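Long-range contact in pyrrolysyl-tRNA synthetase (PDB 3DSQ), which probably attaches pyrrolysine to its cognate tRNA at the expense of ATP, as a homodimeric class II aminoacyl-tRNA synthetase: residues L84-T94 against W146-I155. Sequence-based numbering, arbitrary orientation.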
loop_
_atom_site.group_PDB
_atom_site.type_symbol
_atom_site.label_atom_id
_atom_site.label_comp_id
_atom_site.label_asym_id
_atom_site.label_seq_id
_atom_site.Cartn_x
_atom_site.Cartn_y
_atom_site.Cartn_z
ATOM N N LEU B 84 2.734 14.574 -9.387
ATOM C CA LEU B 84 3.984 14.155 -10.013
ATOM C C LEU B 84 3.757 13.641 -11.434
ATOM O O LEU B 84 4.641 13.720 -12.283
ATOM C CB LEU B 84 4.666 13.094 -9.149
ATOM C CG LEU B 84 5.160 13.662 -7.818
ATOM C CD1 LEU B 84 5.708 12.556 -6.920
ATOM C CD2 LEU B 84 6.231 14.697 -8.106
ATOM N N HIS B 85 2.563 13.112 -11.681
ATOM C CA HIS B 85 2.202 12.622 -13.005
ATOM C C HIS B 85 2.157 13.847 -13.921
ATOM O O HIS B 85 2.533 13.781 -15.093
ATOM C CB HIS B 85 0.818 11.966 -12.970
ATOM C CG HIS B 85 0.758 10.706 -12.167
ATOM N ND1 HIS B 85 -0.418 10.225 -11.632
ATOM C CD2 HIS B 85 1.719 9.811 -11.831
ATOM C CE1 HIS B 85 -0.179 9.088 -10.998
ATOM N NE2 HIS B 85 1.110 8.816 -11.107
ATOM N N GLN B 86 1.704 14.967 -13.362
ATOM C CA GLN B 86 1.589 16.217 -14.109
ATOM C C GLN B 86 2.962 16.811 -14.391
ATOM O O GLN B 86 3.095 17.729 -15.201
ATOM C CB GLN B 86 0.722 17.220 -13.334
ATOM C CG GLN B 86 -0.650 16.669 -12.981
ATOM C CD GLN B 86 -1.600 17.716 -12.417
ATOM O OE1 GLN B 86 -1.181 18.653 -11.738
ATOM N NE2 GLN B 86 -2.891 17.547 -12.687
ATOM N N GLN B 87 3.984 16.283 -13.726
ATOM C CA GLN B 87 5.346 16.751 -13.930
ATOM C C GLN B 87 6.137 15.698 -14.694
ATOM O O GLN B 87 7.368 15.695 -14.687
ATOM C CB GLN B 87 6.011 17.041 -12.590
ATOM C CG GLN B 87 5.243 18.052 -11.753
ATOM C CD GLN B 87 5.243 19.445 -12.362
ATOM O OE1 GLN B 87 4.425 20.294 -12.002
ATOM N NE2 GLN B 87 6.166 19.688 -13.277
ATOM N N GLY B 88 5.414 14.792 -15.343
ATOM C CA GLY B 88 6.056 13.760 -16.135
ATOM C C GLY B 88 6.663 12.570 -15.410
ATOM O O GLY B 88 7.254 11.704 -16.059
ATOM N N PHE B 89 6.526 12.511 -14.086
ATOM C CA PHE B 89 7.077 11.392 -13.328
ATOM C C PHE B 89 6.262 10.123 -13.526
ATOM O O PHE B 89 5.036 10.137 -13.445
ATOM C CB PHE B 89 7.131 11.710 -11.831
ATOM C CG PHE B 89 8.217 12.666 -11.452
ATOM C CD1 PHE B 89 8.034 14.038 -11.585
ATOM C CD2 PHE B 89 9.426 12.193 -10.960
ATOM C CE1 PHE B 89 9.038 14.922 -11.231
ATOM C CE2 PHE B 89 10.445 13.071 -10.603
ATOM C CZ PHE B 89 10.250 14.440 -10.736
ATOM N N VAL B 90 6.958 9.021 -13.784
ATOM C CA VAL B 90 6.307 7.733 -13.986
ATOM C C VAL B 90 6.252 6.987 -12.660
ATOM O O VAL B 90 7.286 6.709 -12.062
ATOM C CB VAL B 90 7.083 6.871 -14.986
ATOM C CG1 VAL B 90 6.509 5.449 -14.997
ATOM C CG2 VAL B 90 7.015 7.508 -16.383
ATOM N N GLN B 91 5.044 6.658 -12.217
ATOM C CA GLN B 91 4.874 5.951 -10.953
ATOM C C GLN B 91 5.061 4.444 -11.132
ATOM O O GLN B 91 4.584 3.869 -12.104
ATOM C CB GLN B 91 3.482 6.239 -10.380
ATOM C CG GLN B 91 3.291 5.732 -8.967
ATOM C CD GLN B 91 1.965 6.146 -8.376
ATOM O OE1 GLN B 91 1.079 6.671 -9.081
ATOM N NE2 GLN B 91 1.808 5.912 -7.070
ATOM N N VAL B 92 5.782 3.818 -10.203
ATOM C CA VAL B 92 5.994 2.368 -10.257
ATOM C C VAL B 92 5.596 1.725 -8.934
ATOM O O VAL B 92 5.529 2.387 -7.906
ATOM C CB VAL B 92 7.474 2.004 -10.543
ATOM C CG1 VAL B 92 7.910 2.613 -11.851
ATOM C CG2 VAL B 92 8.373 2.478 -9.382
ATOM N N VAL B 93 5.312 0.429 -8.975
ATOM C CA VAL B 93 4.947 -0.316 -7.783
ATOM C C VAL B 93 5.756 -1.625 -7.791
ATOM O O VAL B 93 5.571 -2.508 -8.644
ATOM C CB VAL B 93 3.417 -0.576 -7.726
ATOM C CG1 VAL B 93 2.950 -1.383 -8.923
ATOM C CG2 VAL B 93 3.076 -1.269 -6.429
ATOM N N THR B 94 6.641 -1.737 -6.811
ATOM C CA THR B 94 7.563 -2.862 -6.704
ATOM C C THR B 94 7.407 -3.746 -5.455
ATOM O O THR B 94 6.704 -3.398 -4.499
ATOM C CB THR B 94 9.024 -2.326 -6.784
ATOM O OG1 THR B 94 9.287 -1.476 -5.668
ATOM C CG2 THR B 94 9.237 -1.507 -8.063
ATOM N N TRP B 146 14.707 3.856 -22.276
ATOM C CA TRP B 146 14.283 5.243 -22.323
ATOM C C TRP B 146 15.437 6.235 -22.349
ATOM O O TRP B 146 16.541 5.940 -21.887
ATOM C CB TRP B 146 13.396 5.561 -21.115
ATOM C CG TRP B 146 12.089 4.830 -21.083
ATOM C CD1 TRP B 146 11.538 4.078 -22.079
ATOM C CD2 TRP B 146 11.146 4.819 -20.006
ATOM N NE1 TRP B 146 10.313 3.600 -21.692
ATOM C CE2 TRP B 146 10.046 4.041 -20.421
ATOM C CE3 TRP B 146 11.123 5.396 -18.729
ATOM C CZ2 TRP B 146 8.932 3.821 -19.605
ATOM C CZ3 TRP B 146 10.017 5.180 -17.917
ATOM C CH2 TRP B 146 8.938 4.399 -18.358
ATOM N N ASP B 147 15.154 7.418 -22.888
ATOM C CA ASP B 147 16.131 8.494 -22.973
ATOM C C ASP B 147 16.139 9.277 -21.679
ATOM O O ASP B 147 15.087 9.532 -21.099
ATOM C CB ASP B 147 15.789 9.461 -24.113
ATOM C CG ASP B 147 16.121 8.898 -25.469
ATOM O OD1 ASP B 147 17.195 8.279 -25.603
ATOM O OD2 ASP B 147 15.313 9.085 -26.403
ATOM N N LYS B 148 17.328 9.661 -21.232
ATOM C CA LYS B 148 17.461 10.442 -20.013
ATOM C C LYS B 148 17.056 11.882 -20.318
ATOM O O LYS B 148 17.132 12.318 -21.464
ATOM C CB LYS B 148 18.903 10.370 -19.507
ATOM C CG LYS B 148 19.285 8.962 -19.030
ATOM C CD LYS B 148 20.703 8.892 -18.477
ATOM C CE LYS B 148 21.744 9.077 -19.575
ATOM N NZ LYS B 148 21.689 7.991 -20.603
ATOM N N PRO B 149 16.586 12.630 -19.303
ATOM C CA PRO B 149 16.418 12.202 -17.906
ATOM C C PRO B 149 15.192 11.306 -17.685
ATOM O O PRO B 149 14.130 11.525 -18.274
ATOM C CB PRO B 149 16.304 13.527 -17.160
ATOM C CG PRO B 149 15.535 14.376 -18.140
ATOM C CD PRO B 149 16.207 14.046 -19.468
ATOM N N ILE B 150 15.349 10.301 -16.834
ATOM C CA ILE B 150 14.268 9.375 -16.517
ATOM C C ILE B 150 13.675 9.719 -15.147
ATOM O O ILE B 150 14.365 9.660 -14.130
ATOM C CB ILE B 150 14.783 7.913 -16.505
ATOM C CG1 ILE B 150 15.089 7.458 -17.938
ATOM C CG2 ILE B 150 13.753 6.997 -15.852
ATOM C CD1 ILE B 150 15.790 6.112 -18.027
ATOM N N ARG B 151 12.394 10.078 -15.133
ATOM C CA ARG B 151 11.713 10.452 -13.898
ATOM C C ARG B 151 10.828 9.324 -13.389
ATOM O O ARG B 151 9.863 8.931 -14.042
ATOM C CB ARG B 151 10.879 11.719 -14.123
ATOM C CG ARG B 151 11.739 12.937 -14.353
ATOM C CD ARG B 151 10.941 14.231 -14.376
ATOM N NE ARG B 151 11.838 15.364 -14.154
ATOM C CZ ARG B 151 11.469 16.639 -14.169
ATOM N NH1 ARG B 151 10.203 16.973 -14.399
ATOM N NH2 ARG B 151 12.375 17.582 -13.947
ATOM N N ILE B 152 11.167 8.818 -12.206
ATOM C CA ILE B 152 10.436 7.714 -11.600
ATOM C C ILE B 152 10.167 7.924 -10.103
ATOM O O ILE B 152 10.972 8.528 -9.402
ATOM C CB ILE B 152 11.243 6.411 -11.787
ATOM C CG1 ILE B 152 11.251 6.021 -13.265
ATOM C CG2 ILE B 152 10.691 5.308 -10.914
ATOM C CD1 ILE B 152 9.943 5.518 -13.781
ATOM N N PHE B 153 9.032 7.431 -9.617
ATOM C CA PHE B 153 8.725 7.543 -8.197
ATOM C C PHE B 153 7.820 6.415 -7.752
ATOM O O PHE B 153 7.165 5.782 -8.573
ATOM C CB PHE B 153 8.056 8.883 -7.855
ATOM C CG PHE B 153 6.597 8.955 -8.216
ATOM C CD1 PHE B 153 6.199 9.211 -9.520
ATOM C CD2 PHE B 153 5.619 8.807 -7.231
ATOM C CE1 PHE B 153 4.848 9.325 -9.842
ATOM C CE2 PHE B 153 4.266 8.917 -7.538
ATOM C CZ PHE B 153 3.878 9.177 -8.846
ATOM N N GLU B 154 7.822 6.152 -6.447
ATOM C CA GLU B 154 6.967 5.130 -5.857
ATOM C C GLU B 154 6.506 5.606 -4.488
ATOM O O GLU B 154 7.232 6.283 -3.766
ATOM C CB GLU B 154 7.693 3.768 -5.723
ATOM C CG GLU B 154 6.782 2.652 -5.128
ATOM C CD GLU B 154 7.379 1.233 -5.187
ATOM O OE1 GLU B 154 6.680 0.273 -4.781
ATOM O OE2 GLU B 154 8.531 1.073 -5.641
ATOM N N ILE B 155 5.271 5.271 -4.155
ATOM C CA ILE B 155 4.683 5.616 -2.870
ATOM C C ILE B 155 4.332 4.246 -2.311
ATOM O O ILE B 155 3.552 3.526 -2.915
ATOM C CB ILE B 155 3.373 6.408 -3.032
ATOM C CG1 ILE B 155 3.648 7.768 -3.694
ATOM C CG2 ILE B 155 2.717 6.584 -1.667
ATOM C CD1 ILE B 155 2.394 8.644 -3.866
HETATM O O HOH W 1 3.624 3.785 -6.316
#
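Glu154 takes two hydrogen bonds from Thr94: OG1 donates to the syn lone pair of OE2 (2.7 Å), while the backbone N of Thr94 meets OE1 from above the carboxylate plane. The glutamate is extended, with CG anti to its backbone N (chi1 -179°), and Arg128 forms a salt bridge to OE1. A glutamine in its place would probably leave Arg128 without its counter-charge and weaken the hold on Thr94. Arg151 NH1 donates a hydrogen bond to Gln87 O (3.1 Å), in the guanidinium plane, and NE forms a salt bridge with Glu179; Arg151 CD lies over one face of the Phe89 ring, 3.8 Å from its centroid. Between these ends the strands pair in parallel, Val90 N to Arg151 O, Phe153 N to Val90 O and Val92 N to Phe153 O. The Phe153 ring is sandwiched between Leu84 CD1 and Gln91 CG (each 3.9 Å from its centroid), with His85 NE2, which donates to Gln91 OE1, at its edge. Ile152 CD1 packs tightly on Val90 CB. A Schellman motif at Gly88 ends helix 72-85; strand 90-91 is the outermost strand of this chain's sheet, parallel to strand 150-159, and Gln91 makes backbone hydrogen bonds to the second subunit. Helix 132-142 covers Val92 and Ile152.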